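Long-range contacts in uncharacterized protein (Bacteroides vulgatus, PDB 4Q88), which is of unproven function but, as a member of glycoside hydrolase family 88, probably acts as a hydrolase on carbohydrate substrates: residues A[200-205]-A[261-266]; A[208-213]-A[322-327]; A[215-220]-A[278-283]; A[316-321]-A[342-347]. One frame throughout, in Å; residues are numbered along the deposited sequence. Where two conformers were deposited one is given.

Contact 1 (A[200-205]-A[261-266])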
loop_
_atom_site.group_PDB
_atom_site.type_symbol
_atom_site.label_atom_id
_atom_site.label_comp_id
_atom_site.label_asym_id
_atom_site.label_seq_id
_atom_site.Cartn_x
_atom_site.Cartn_y
_atom_site.Cartn_z
ATOM N N THR A 200 -1.388 -22.676 -9.758
ATOM C CA THR A 200 -0.654 -23.086 -8.558
ATOM C C THR A 200 -0.298 -24.564 -8.637
ATOM O O THR A 200 -0.752 -25.311 -9.516
ATOM C CB THR A 200 -1.429 -22.826 -7.272
ATOM O OG1 THR A 200 -2.566 -23.725 -7.217
ATOM C CG2 THR A 200 -1.878 -21.347 -7.171
ATOM N N ILE A 201 0.496 -25.010 -7.663
ATOM C CA ILE A 201 0.920 -26.404 -7.587
ATOM C C ILE A 201 -0.281 -27.348 -7.497
ATOM O O ILE A 201 -0.249 -28.494 -7.973
ATOM C CB ILE A 201 1.809 -26.652 -6.334
ATOM C CG1 ILE A 201 3.111 -25.836 -6.391
ATOM C CG2 ILE A 201 2.196 -28.124 -6.284
ATOM C CD1 ILE A 201 4.080 -26.282 -7.476
ATOM N N ASN A 202 -1.347 -26.894 -6.856
ATOM C CA ASN A 202 -2.578 -27.672 -6.765
ATOM C C ASN A 202 -3.659 -27.311 -7.770
ATOM O O ASN A 202 -4.839 -27.715 -7.598
ATOM C CB ASN A 202 -3.118 -27.624 -5.361
ATOM C CG ASN A 202 -2.177 -28.264 -4.375
ATOM O OD1 ASN A 202 -1.938 -29.490 -4.431
ATOM N ND2 ASN A 202 -1.588 -27.461 -3.510
ATOM N N GLY A 203 -3.241 -26.681 -8.866
ATOM C CA GLY A 203 -4.097 -26.455 -10.027
ATOM C C GLY A 203 -5.068 -25.300 -9.879
ATOM O O GLY A 203 -6.056 -25.243 -10.572
ATOM N N LYS A 204 -4.780 -24.390 -8.976
ATOM C CA LYS A 204 -5.679 -23.277 -8.620
ATOM C C LYS A 204 -5.268 -21.984 -9.327
ATOM O O LYS A 204 -4.145 -21.855 -9.808
ATOM C CB LYS A 204 -5.679 -23.036 -7.118
ATOM C CG LYS A 204 -5.898 -24.257 -6.207
ATOM C CD LYS A 204 -7.262 -24.909 -6.404
ATOM C CE LYS A 204 -7.453 -26.186 -5.576
ATOM N NZ LYS A 204 -7.299 -25.927 -4.126
ATOM N N LYS A 205 -6.146 -20.973 -9.302
ATOM C CA LYS A 205 -5.743 -19.635 -9.688
ATOM C C LYS A 205 -4.808 -19.042 -8.657
ATOM O O LYS A 205 -5.012 -19.226 -7.442
ATOM C CB LYS A 205 -6.963 -18.754 -9.803
ATOM C CG LYS A 205 -7.864 -19.139 -10.984
ATOM C CD LYS A 205 -9.128 -18.287 -11.076
ATOM C CE LYS A 205 -9.832 -18.525 -12.463
ATOM N NZ LYS A 205 -10.960 -17.561 -12.697
ATOM N N LEU A 261 -3.352 -16.781 -2.269
ATOM C CA LEU A 261 -4.538 -16.571 -1.461
ATOM C C LEU A 261 -5.492 -17.766 -1.427
ATOM O O LEU A 261 -6.030 -18.074 -0.358
ATOM C CB LEU A 261 -5.297 -15.312 -1.931
ATOM C CG LEU A 261 -4.670 -13.987 -1.584
ATOM C CD1 LEU A 261 -5.314 -12.845 -2.389
ATOM C CD2 LEU A 261 -4.725 -13.706 -0.096
ATOM N N ILE A 262 -5.662 -18.431 -2.571
ATOM C CA ILE A 262 -6.558 -19.570 -2.611
ATOM C C ILE A 262 -5.845 -20.934 -2.792
ATOM O O ILE A 262 -6.496 -21.933 -2.943
ATOM C CB ILE A 262 -7.729 -19.341 -3.563
ATOM C CG1 ILE A 262 -7.251 -19.160 -4.992
ATOM C CG2 ILE A 262 -8.524 -18.080 -3.154
ATOM C CD1 ILE A 262 -8.398 -19.216 -5.985
ATOM N N ASP A 263 -4.514 -20.966 -2.619
ATOM C CA ASP A 263 -3.740 -22.226 -2.472
ATOM C C ASP A 263 -2.804 -22.109 -1.257
ATOM O O ASP A 263 -1.587 -21.887 -1.393
ATOM C CB ASP A 263 -2.987 -22.545 -3.715
ATOM C CG ASP A 263 -2.487 -23.989 -3.735
ATOM O OD1 ASP A 263 -2.448 -24.619 -2.663
ATOM O OD2 ASP A 263 -2.166 -24.523 -4.816
ATOM N N PRO A 264 -3.361 -22.254 -0.067
ATOM C CA PRO A 264 -2.510 -22.149 1.111
ATOM C C PRO A 264 -1.392 -23.190 1.144
ATOM O O PRO A 264 -0.310 -22.869 1.638
ATOM C CB PRO A 264 -3.475 -22.351 2.297
ATOM C CG PRO A 264 -4.808 -22.564 1.736
ATOM C CD PRO A 264 -4.796 -22.337 0.269
ATOM N N GLU A 265 -1.607 -24.371 0.562
ATOM C CA GLU A 265 -0.609 -25.464 0.594
ATOM C C GLU A 265 0.641 -25.163 -0.259
ATOM O O GLU A 265 1.750 -25.610 0.046
ATOM C CB GLU A 265 -1.257 -26.718 0.045
ATOM C CG GLU A 265 -2.250 -27.428 0.947
ATOM C CD GLU A 265 -3.536 -26.670 1.270
ATOM O OE1 GLU A 265 -4.108 -25.969 0.410
ATOM O OE2 GLU A 265 -3.939 -26.774 2.448
ATOM N N GLN A 266 0.466 -24.389 -1.325
ATOM C CA GLN A 266 1.569 -24.018 -2.186
ATOM C C GLN A 266 2.621 -23.173 -1.451
ATOM O O GLN A 266 3.795 -23.388 -1.618
ATOM C CB GLN A 266 1.095 -23.252 -3.401
ATOM C CG GLN A 266 2.254 -22.566 -4.069
ATOM C CD GLN A 266 1.913 -22.038 -5.386
ATOM O OE1 GLN A 266 1.585 -22.790 -6.291
ATOM N NE2 GLN A 266 1.965 -20.721 -5.512
HETATM O O HOH W 1 -4.727 -26.055 -2.080
HETATM O O HOH W 2 -9.198 -23.048 -3.684
HETATM O O HOH W 3 -4.097 -18.205 -5.093
#
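T200 and N202, in the type I turn T200-G203, both bind the buried carboxylate of D263. Its OD2 accepts from T200 OG1 at 2.6 Å, on the lone pair turned away from OD1, and the backbone N of N202 meets D263 OD2 at 3.2 Å, nearly in line with its C-O bond. D263 OD1 takes N202 ND2 at 3.1 Å on its syn side, while the backbone N of Q266 reaches it from above the carboxylate plane. T200 OG1 in turn accepts from the backbone N of K204 in its own loop. Beside this tight knot, the extended Q266 crosses I201 at about a right angle, and its OE1 accepts the I201 backbone N at 2.8 Å.

The K204 side is looser and wet. In the conformer given, one of two deposited, K204 NZ makes only a weak bond to a water that donates to D263 OD1 and E265 OE1. Another water joins K205 O to the backbone N of I262, whereas K205 NZ turns away to salt bridges with D181 and E183. D263 OD1 and the Q266 backbone N complete an Asx motif, set among the loops that precede helices 209-225 and 272-287.

Contact 2 (A[208-213]-A[322-327])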
loop_
_atom_site.group_PDB
_atom_site.type_symbol
_atom_site.label_atom_id
_atom_site.label_comp_id
_atom_site.label_asym_id
_atom_site.label_seq_id
_atom_site.Cartn_x
_atom_site.Cartn_y
_atom_site.Cartn_z
ATOM N N TRP A 208 -1.545 -13.393 -5.642
ATOM C CA TRP A 208 -0.557 -13.056 -4.628
ATOM C C TRP A 208 -1.140 -12.175 -3.560
ATOM O O TRP A 208 -1.628 -11.076 -3.870
ATOM C CB TRP A 208 0.639 -12.381 -5.279
ATOM C CG TRP A 208 1.771 -12.052 -4.393
ATOM C CD1 TRP A 208 2.304 -12.833 -3.419
ATOM C CD2 TRP A 208 2.594 -10.887 -4.468
ATOM N NE1 TRP A 208 3.393 -12.190 -2.837
ATOM C CE2 TRP A 208 3.578 -10.998 -3.474
ATOM C CE3 TRP A 208 2.555 -9.719 -5.259
ATOM C CZ2 TRP A 208 4.582 -10.026 -3.288
ATOM C CZ3 TRP A 208 3.531 -8.712 -5.018
ATOM C CH2 TRP A 208 4.505 -8.878 -4.027
ATOM N N SER A 209 -0.982 -12.563 -2.295
ATOM C CA SER A 209 -1.535 -11.808 -1.158
ATOM C C SER A 209 -1.030 -10.390 -1.039
ATOM O O SER A 209 -1.861 -9.451 -0.995
ATOM C CB SER A 209 -1.225 -12.517 0.194
ATOM O OG SER A 209 -1.739 -11.793 1.309
ATOM N N ARG A 210 0.282 -10.162 -0.978
ATOM C CA ARG A 210 0.749 -8.763 -0.806
ATOM C C ARG A 210 0.272 -7.942 -2.023
ATOM O O ARG A 210 -0.135 -6.784 -1.866
ATOM C CB ARG A 210 2.275 -8.693 -0.613
ATOM C CG ARG A 210 2.738 -7.304 -0.758
ATOM C CD ARG A 210 4.068 -7.033 -0.094
ATOM N NE ARG A 210 5.221 -7.620 -0.754
ATOM C CZ ARG A 210 6.098 -8.434 -0.169
ATOM N NH1 ARG A 210 7.183 -8.840 -0.857
ATOM N NH2 ARG A 210 5.928 -8.847 1.070
ATOM N N GLY A 211 0.227 -8.533 -3.214
ATOM C CA GLY A 211 -0.260 -7.833 -4.437
ATOM C C GLY A 211 -1.694 -7.313 -4.253
ATOM O O GLY A 211 -2.017 -6.131 -4.507
ATOM N N ASP A 212 -2.589 -8.201 -3.869
ATOM C CA ASP A 212 -3.952 -7.829 -3.600
ATOM C C ASP A 212 -4.096 -6.939 -2.384
ATOM O O ASP A 212 -4.996 -6.036 -2.384
ATOM C CB ASP A 212 -4.892 -9.015 -3.556
ATOM C CG ASP A 212 -5.221 -9.512 -4.925
ATOM O OD1 ASP A 212 -6.068 -8.879 -5.547
ATOM O OD2 ASP A 212 -4.514 -10.439 -5.448
ATOM N N GLY A 213 -3.214 -7.088 -1.409
ATOM C CA GLY A 213 -3.152 -6.118 -0.290
ATOM C C GLY A 213 -2.870 -4.709 -0.775
ATOM O O GLY A 213 -3.534 -3.751 -0.365
ATOM N N GLN A 322 7.014 -11.433 4.023
ATOM C CA GLN A 322 7.564 -12.107 2.832
ATOM C C GLN A 322 8.626 -11.158 2.230
ATOM O O GLN A 322 8.362 -9.975 2.045
ATOM C CB GLN A 322 6.485 -12.331 1.777
ATOM C CG GLN A 322 7.036 -12.941 0.487
ATOM C CD GLN A 322 5.959 -13.238 -0.541
ATOM O OE1 GLN A 322 4.820 -12.799 -0.437
ATOM N NE2 GLN A 322 6.318 -14.014 -1.540
ATOM N N PRO A 323 9.794 -11.670 1.889
ATOM C CA PRO A 323 10.865 -10.795 1.353
ATOM C C PRO A 323 10.571 -10.353 -0.080
ATOM O O PRO A 323 9.627 -10.847 -0.716
ATOM C CB PRO A 323 12.100 -11.692 1.359
ATOM C CG PRO A 323 11.593 -13.057 1.546
ATOM C CD PRO A 323 10.328 -12.966 2.330
ATOM N N VAL A 324 11.389 -9.434 -0.571
ATOM C CA VAL A 324 11.247 -8.901 -1.902
ATOM C C VAL A 324 12.074 -9.730 -2.906
ATOM O O VAL A 324 13.242 -9.963 -2.693
ATOM C CB VAL A 324 11.767 -7.455 -1.957
ATOM C CG1 VAL A 324 11.598 -6.873 -3.350
ATOM C CG2 VAL A 324 11.014 -6.610 -0.934
ATOM N N GLY A 325 11.446 -10.089 -4.000
ATOM C CA GLY A 325 12.168 -10.523 -5.194
ATOM C C GLY A 325 12.835 -11.876 -5.034
ATOM O O GLY A 325 13.916 -12.105 -5.575
ATOM N N GLU A 326 12.233 -12.752 -4.245
ATOM C CA GLU A 326 12.784 -14.114 -4.113
ATOM C C GLU A 326 11.836 -15.083 -4.803
ATOM O O GLU A 326 10.613 -14.924 -4.731
ATOM C CB GLU A 326 13.061 -14.429 -2.647
ATOM C CG GLU A 326 14.085 -13.436 -2.097
ATOM C CD GLU A 326 14.552 -13.735 -0.695
ATOM O OE1 GLU A 326 14.057 -14.718 -0.104
ATOM O OE2 GLU A 326 15.419 -12.985 -0.173
ATOM N N LYS A 327 12.393 -16.029 -5.553
ATOM C CA LYS A 327 11.584 -16.990 -6.295
ATOM C C LYS A 327 10.835 -17.868 -5.282
ATOM O O LYS A 327 11.389 -18.195 -4.223
ATOM C CB LYS A 327 12.469 -17.862 -7.188
ATOM C CG LYS A 327 11.698 -18.736 -8.175
ATOM C CD LYS A 327 12.614 -19.809 -8.755
ATOM C CE LYS A 327 11.831 -20.977 -9.338
ATOM N NZ LYS A 327 12.558 -22.259 -9.104
HETATM O O HOH W 4 2.237 -11.994 0.484
#
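R210 and W208 both take hold of Q322, one by its backbone and the other by its side chain. R210 NH2 donates to Q322 O at 2.9 Å, close to the guanidinium plane although tilted 31° from the plane of the carbonyl. R210 NH1 reaches P323 O at 3.2 Å, also in the guanidinium plane but from above the plane of the P323 carbonyl, and adds a weak bond to Q322 O. The arginine thus bridges two successive carbonyls with its flat edge, a pose made possible by a single bend at chi3 (72°).

The indole supplies the second grip. W208 NE1 points at Q322 OE1 over 2.9 Å with an N-H...O angle of 165°. The oxygen lies at the indole edge, close to the ring plane, while the amide is turned nearly perpendicular to the ring. A water also donates to OE1 and accepts a weak bond from the backbone N of R210.

Farther out, R210 CB and G211 N lie over the rim of one indole face, and V324 stands at the margin, its CG2 4.4 Å from R210 NH1. F342 of helix 341-358 packs against both R210 and V324, while S273 accepts from NH2. Replacing R210 with a leucine would probably leave the carbonyls of Q322 and P323 without their shared donor and the loop less firmly fixed. With W208 at the N-cap position of helix 209-225, the chemistry implies a loop held to the start of that helix by directed N-H donors rather than by apolar burial.

Contact 3 (A[215-220]-A[278-283])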
loop_
_atom_site.group_PDB
_atom_site.type_symbol
_atom_site.label_atom_id
_atom_site.label_comp_id
_atom_site.label_asym_id
_atom_site.label_seq_id
_atom_site.Cartn_x
_atom_site.Cartn_y
_atom_site.Cartn_z
ATOM N N ALA A 215 -3.495 -3.460 -3.670
ATOM C CA ALA A 215 -4.633 -2.974 -4.404
ATOM C C ALA A 215 -5.778 -2.549 -3.483
ATOM O O ALA A 215 -6.353 -1.451 -3.643
ATOM C CB ALA A 215 -5.138 -4.034 -5.415
ATOM N N PHE A 216 -6.095 -3.396 -2.505
ATOM C CA PHE A 216 -7.211 -3.146 -1.585
ATOM C C PHE A 216 -6.929 -1.906 -0.706
ATOM O O PHE A 216 -7.829 -1.038 -0.567
ATOM C CB PHE A 216 -7.418 -4.375 -0.718
ATOM C CG PHE A 216 -8.645 -4.370 0.123
ATOM C CD1 PHE A 216 -9.898 -4.296 -0.419
ATOM C CD2 PHE A 216 -8.535 -4.632 1.498
ATOM C CE1 PHE A 216 -11.028 -4.324 0.374
ATOM C CE2 PHE A 216 -9.671 -4.723 2.280
ATOM C CZ PHE A 216 -10.919 -4.589 1.734
ATOM N N ALA A 217 -5.740 -1.818 -0.132
ATOM C CA ALA A 217 -5.363 -0.585 0.643
ATOM C C ALA A 217 -5.333 0.667 -0.262
ATOM O O ALA A 217 -5.704 1.740 0.185
ATOM C CB ALA A 217 -4.022 -0.753 1.293
ATOM N N ALA A 218 -4.881 0.493 -1.498
ATOM C CA ALA A 218 -4.928 1.576 -2.477
ATOM C C ALA A 218 -6.301 2.135 -2.676
ATOM O O ALA A 218 -6.490 3.386 -2.718
ATOM C CB ALA A 218 -4.287 1.160 -3.795
ATOM N N PHE A 219 -7.296 1.276 -2.873
ATOM C CA PHE A 219 -8.644 1.782 -3.093
ATOM C C PHE A 219 -9.157 2.497 -1.878
ATOM O O PHE A 219 -9.850 3.525 -1.994
ATOM C CB PHE A 219 -9.608 0.648 -3.483
ATOM C CG PHE A 219 -9.518 0.287 -4.926
ATOM C CD1 PHE A 219 -10.005 1.145 -5.874
ATOM C CD2 PHE A 219 -8.912 -0.865 -5.352
ATOM C CE1 PHE A 219 -9.952 0.847 -7.224
ATOM C CE2 PHE A 219 -8.777 -1.147 -6.700
ATOM C CZ PHE A 219 -9.309 -0.282 -7.650
ATOM N N ALA A 220 -8.818 2.007 -0.679
ATOM C CA ALA A 220 -9.179 2.778 0.525
ATOM C C ALA A 220 -8.563 4.168 0.545
ATOM O O ALA A 220 -9.263 5.205 0.814
ATOM C CB ALA A 220 -8.764 2.030 1.784
ATOM N N PHE A 278 -4.609 -5.817 4.105
ATOM C CA PHE A 278 -6.041 -6.186 4.123
ATOM C C PHE A 278 -6.721 -5.647 5.385
ATOM O O PHE A 278 -7.830 -5.135 5.337
ATOM C CB PHE A 278 -6.236 -7.677 4.072
ATOM C CG PHE A 278 -5.789 -8.336 2.758
ATOM C CD1 PHE A 278 -6.096 -7.775 1.543
ATOM C CD2 PHE A 278 -5.138 -9.541 2.787
ATOM C CE1 PHE A 278 -5.767 -8.400 0.355
ATOM C CE2 PHE A 278 -4.750 -10.159 1.608
ATOM C CZ PHE A 278 -5.049 -9.578 0.381
ATOM N N THR A 279 -6.061 -5.803 6.536
ATOM C CA THR A 279 -6.658 -5.384 7.791
ATOM C C THR A 279 -6.930 -3.879 7.754
ATOM O O THR A 279 -7.980 -3.412 8.250
ATOM C CB THR A 279 -5.746 -5.791 8.973
ATOM O OG1 THR A 279 -5.565 -7.219 8.943
ATOM C CG2 THR A 279 -6.356 -5.385 10.294
ATOM N N TYR A 280 -5.940 -3.108 7.274
ATOM C CA TYR A 280 -6.132 -1.677 7.082
ATOM C C TYR A 280 -7.350 -1.398 6.263
ATOM O O TYR A 280 -8.237 -0.571 6.618
ATOM C CB TYR A 280 -4.886 -1.020 6.426
ATOM C CG TYR A 280 -5.146 0.407 5.988
ATOM C CD1 TYR A 280 -5.379 1.421 6.940
ATOM C CD2 TYR A 280 -5.253 0.743 4.641
ATOM C CE1 TYR A 280 -5.671 2.730 6.534
ATOM C CE2 TYR A 280 -5.557 2.073 4.247
ATOM C CZ TYR A 280 -5.740 3.041 5.187
ATOM O OH TYR A 280 -6.039 4.319 4.799
ATOM N N GLY A 281 -7.462 -2.080 5.137
ATOM C CA GLY A 281 -8.564 -1.814 4.228
ATOM C C GLY A 281 -9.923 -2.150 4.847
ATOM O O GLY A 281 -10.892 -1.364 4.701
ATOM N N PHE A 282 -9.997 -3.256 5.579
ATOM C CA PHE A 282 -11.268 -3.666 6.180
ATOM C C PHE A 282 -11.657 -2.667 7.297
ATOM O O PHE A 282 -12.775 -2.219 7.376
ATOM C CB PHE A 282 -11.148 -5.062 6.783
ATOM C CG PHE A 282 -11.206 -6.188 5.760
ATOM C CD1 PHE A 282 -12.344 -6.397 5.050
ATOM C CD2 PHE A 282 -10.165 -7.060 5.601
ATOM C CE1 PHE A 282 -12.463 -7.439 4.152
ATOM C CE2 PHE A 282 -10.289 -8.131 4.726
ATOM C CZ PHE A 282 -11.420 -8.295 3.983
ATOM N N LEU A 283 -10.687 -2.316 8.132
ATOM C CA LEU A 283 -10.964 -1.359 9.233
ATOM C C LEU A 283 -11.410 -0.007 8.639
ATOM O O LEU A 283 -12.397 0.579 9.109
ATOM C CB LEU A 283 -9.739 -1.217 10.112
ATOM C CG LEU A 283 -9.405 -2.402 11.006
ATOM C CD1 LEU A 283 -7.974 -2.219 11.496
ATOM C CD2 LEU A 283 -10.417 -2.550 12.158
#
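Two neighbouring helices of the helical domain, 209-225 and 272-287, pack here at a shallow crossing, their local axes 8.2 Å apart and inclined by 33°. F216 acts as a wedge. With CG anti to the backbone N (chi1 -171°), its ring reaches across and slides over G281, where the backbones come closest, A217 CA and G281 CA being 5.0 Å apart. A side chain on G281 would collide with F216 CD2, so its absence lets the phenyl lie against the helix backbone.

The far rim of F216 points at the face of F282 in a T-shaped pair, centroids 5.1 Å apart and planes at 63°, with F216 CE2 over the centre of the F282 ring. F216 CE2 also lies 3.6 Å from F278 O, which meets the ring at the edge, while F216 CD2 approaches the edge of F278. Elsewhere in the interface Y280 turns its ring toward two alanines, CD2 meeting A217 CB at 3.9 Å and CE2 meeting A220 CB.

F240 stacks on F216, and I247 of helix 233-249 touches F216, F278 and F282. Close helix packing through small residues and interlocked aromatics fits the six-hairpin, (α/α)6-barrel fold of the family.

Contact 4 (A[316-321]-A[342-347])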
loop_
_atom_site.group_PDB
_atom_site.type_symbol
_atom_site.label_atom_id
_atom_site.label_comp_id
_atom_site.label_asym_id
_atom_site.label_seq_id
_atom_site.Cartn_x
_atom_site.Cartn_y
_atom_site.Cartn_z
ATOM N N GLY A 316 8.984 -4.536 19.303
ATOM C CA GLY A 316 8.409 -3.692 18.250
ATOM C C GLY A 316 8.758 -4.112 16.848
ATOM O O GLY A 316 8.264 -3.526 15.907
ATOM N N LYS A 317 9.608 -5.122 16.677
ATOM C CA LYS A 317 9.882 -5.656 15.351
ATOM C C LYS A 317 8.592 -6.330 14.855
ATOM O O LYS A 317 7.801 -6.820 15.667
ATOM C CB LYS A 317 11.035 -6.663 15.468
ATOM C CG LYS A 317 11.339 -7.497 14.247
ATOM C CD LYS A 317 12.699 -8.199 14.348
ATOM C CE LYS A 317 12.857 -9.146 13.175
ATOM N NZ LYS A 317 14.110 -9.956 13.135
ATOM N N ILE A 318 8.394 -6.357 13.525
ATOM C CA ILE A 318 7.239 -6.989 12.907
ATOM C C ILE A 318 7.792 -8.135 12.026
ATOM O O ILE A 318 8.584 -7.893 11.107
ATOM C CB ILE A 318 6.476 -6.025 11.995
ATOM C CG1 ILE A 318 6.047 -4.776 12.779
ATOM C CG2 ILE A 318 5.231 -6.699 11.427
ATOM C CD1 ILE A 318 5.206 -5.078 14.017
ATOM N N GLY A 319 7.375 -9.343 12.327
ATOM C CA GLY A 319 7.925 -10.534 11.668
ATOM C C GLY A 319 6.984 -11.143 10.617
ATOM O O GLY A 319 5.888 -10.629 10.353
ATOM N N TYR A 320 7.450 -12.245 10.032
ATOM C CA TYR A 320 6.714 -12.973 8.999
ATOM C C TYR A 320 6.390 -12.125 7.766
ATOM O O TYR A 320 5.430 -12.410 7.073
ATOM C CB TYR A 320 5.425 -13.627 9.523
ATOM C CG TYR A 320 5.595 -14.616 10.644
ATOM C CD1 TYR A 320 5.852 -15.956 10.385
ATOM C CD2 TYR A 320 5.539 -14.214 11.975
ATOM C CE1 TYR A 320 6.002 -16.877 11.428
ATOM C CE2 TYR A 320 5.685 -15.120 13.022
ATOM C CZ TYR A 320 5.914 -16.452 12.746
ATOM O OH TYR A 320 6.048 -17.325 13.834
ATOM N N ILE A 321 7.257 -11.175 7.447
ATOM C CA ILE A 321 7.100 -10.385 6.217
ATOM C C ILE A 321 7.790 -11.076 5.053
ATOM O O ILE A 321 9.031 -11.271 5.035
ATOM C CB ILE A 321 7.586 -8.938 6.411
ATOM C CG1 ILE A 321 6.736 -8.247 7.478
ATOM C CG2 ILE A 321 7.507 -8.170 5.054
ATOM C CD1 ILE A 321 7.373 -7.016 8.067
ATOM N N PHE A 342 8.843 -1.759 4.627
ATOM C CA PHE A 342 7.552 -1.613 4.006
ATOM C C PHE A 342 6.446 -2.347 4.751
ATOM O O PHE A 342 5.298 -1.913 4.743
ATOM C CB PHE A 342 7.599 -2.026 2.525
ATOM C CG PHE A 342 7.835 -3.492 2.313
ATOM C CD1 PHE A 342 6.766 -4.386 2.283
ATOM C CD2 PHE A 342 9.104 -3.967 2.120
ATOM C CE1 PHE A 342 6.993 -5.763 2.134
ATOM C CE2 PHE A 342 9.335 -5.335 1.972
ATOM C CZ PHE A 342 8.283 -6.221 1.971
ATOM N N GLY A 343 6.813 -3.447 5.402
ATOM C CA GLY A 343 5.936 -4.263 6.221
ATOM C C GLY A 343 5.595 -3.617 7.538
ATOM O O GLY A 343 4.487 -3.698 8.006
ATOM N N ILE A 344 6.555 -2.908 8.102
ATOM C CA ILE A 344 6.314 -2.067 9.273
ATOM C C ILE A 344 5.365 -0.953 8.879
ATOM O O ILE A 344 4.417 -0.683 9.585
ATOM C CB ILE A 344 7.609 -1.491 9.811
ATOM C CG1 ILE A 344 8.454 -2.652 10.369
ATOM C CG2 ILE A 344 7.330 -0.397 10.854
ATOM C CD1 ILE A 344 9.859 -2.296 10.768
ATOM N N GLY A 345 5.563 -0.397 7.696
ATOM C CA GLY A 345 4.607 0.594 7.185
ATOM C C GLY A 345 3.157 0.079 7.123
ATOM O O GLY A 345 2.203 0.734 7.622
ATOM N N ALA A 346 3.004 -1.078 6.493
ATOM C CA ALA A 346 1.696 -1.732 6.426
ATOM C C ALA A 346 1.075 -2.036 7.793
ATOM O O ALA A 346 -0.116 -1.730 8.028
ATOM C CB ALA A 346 1.791 -2.988 5.590
ATOM N N PHE A 347 1.888 -2.569 8.719
ATOM C CA PHE A 347 1.469 -2.786 10.091
ATOM C C PHE A 347 0.946 -1.499 10.764
ATOM O O PHE A 347 -0.133 -1.494 11.320
ATOM C CB PHE A 347 2.586 -3.401 10.905
ATOM C CG PHE A 347 2.208 -3.700 12.342
ATOM C CD1 PHE A 347 2.245 -2.704 13.303
ATOM C CD2 PHE A 347 1.783 -4.962 12.712
ATOM C CE1 PHE A 347 1.876 -2.987 14.639
ATOM C CE2 PHE A 347 1.436 -5.247 14.024
ATOM C CZ PHE A 347 1.468 -4.267 14.959
#
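With CG1 beside its backbone N and a further turn at chi2 (-56°), I318 folds its CD1 methyl toward helix 341-358, where F347, its CG anti to the backbone N (chi1 -178°), presents a ring face to receive it. I318 CD1 sits over the ring centre, 3.6 Å from the F347 centroid and only 7° off the normal, a textbook CH-pi contact. I318 CG1 meanwhile rests against I344 CG1 at 4.0 Å.

I321 meets the preceding turn of the helix differently. Its CD1 presses on the backbone at 3.6 Å from G343 CA, where a CB would clash with that methyl, and I321 CG2 touches F342 CZ at 3.7 Å as the two side chains run past each other in opposite directions.

Were F347 an alanine, the I318 methyl would probably lose its aromatic face and a gap would be likely to open between loop and helix. Around the contact, helix 13-30 touches I344 and F347, and W39 meets the ring of F342. The loop's backbone is tied separately, I321 O accepting from S338 OG. Across the two segments, then, the adhesion is wholly apolar, resting on the shape fit of two isoleucines against a glycine, an isoleucine and aromatic rings.

Overall arrangement
The four contacts pass from surface polarity to core packing. Contact 1 is partly buried and far from the chain's centre, and contact 2 lies near the surface; both fasten loops through hydrogen bonds and waters. Contacts 3 and 4 are buried and apolar, built on aromatic rings, with a glycine in each giving a side chain access to the helix backbone. Helix 209-225 serves both contacts 2 and 3, and F278 of contact 3 packs on S209 and G213 of contact 2. The loop before helix 341-358 supplies contacts 2 and 4, and F342 of contact 4 reaches into contact 2. L261 links contact 1 to contacts 2 and 3, while contacts 1 and 4 do not touch.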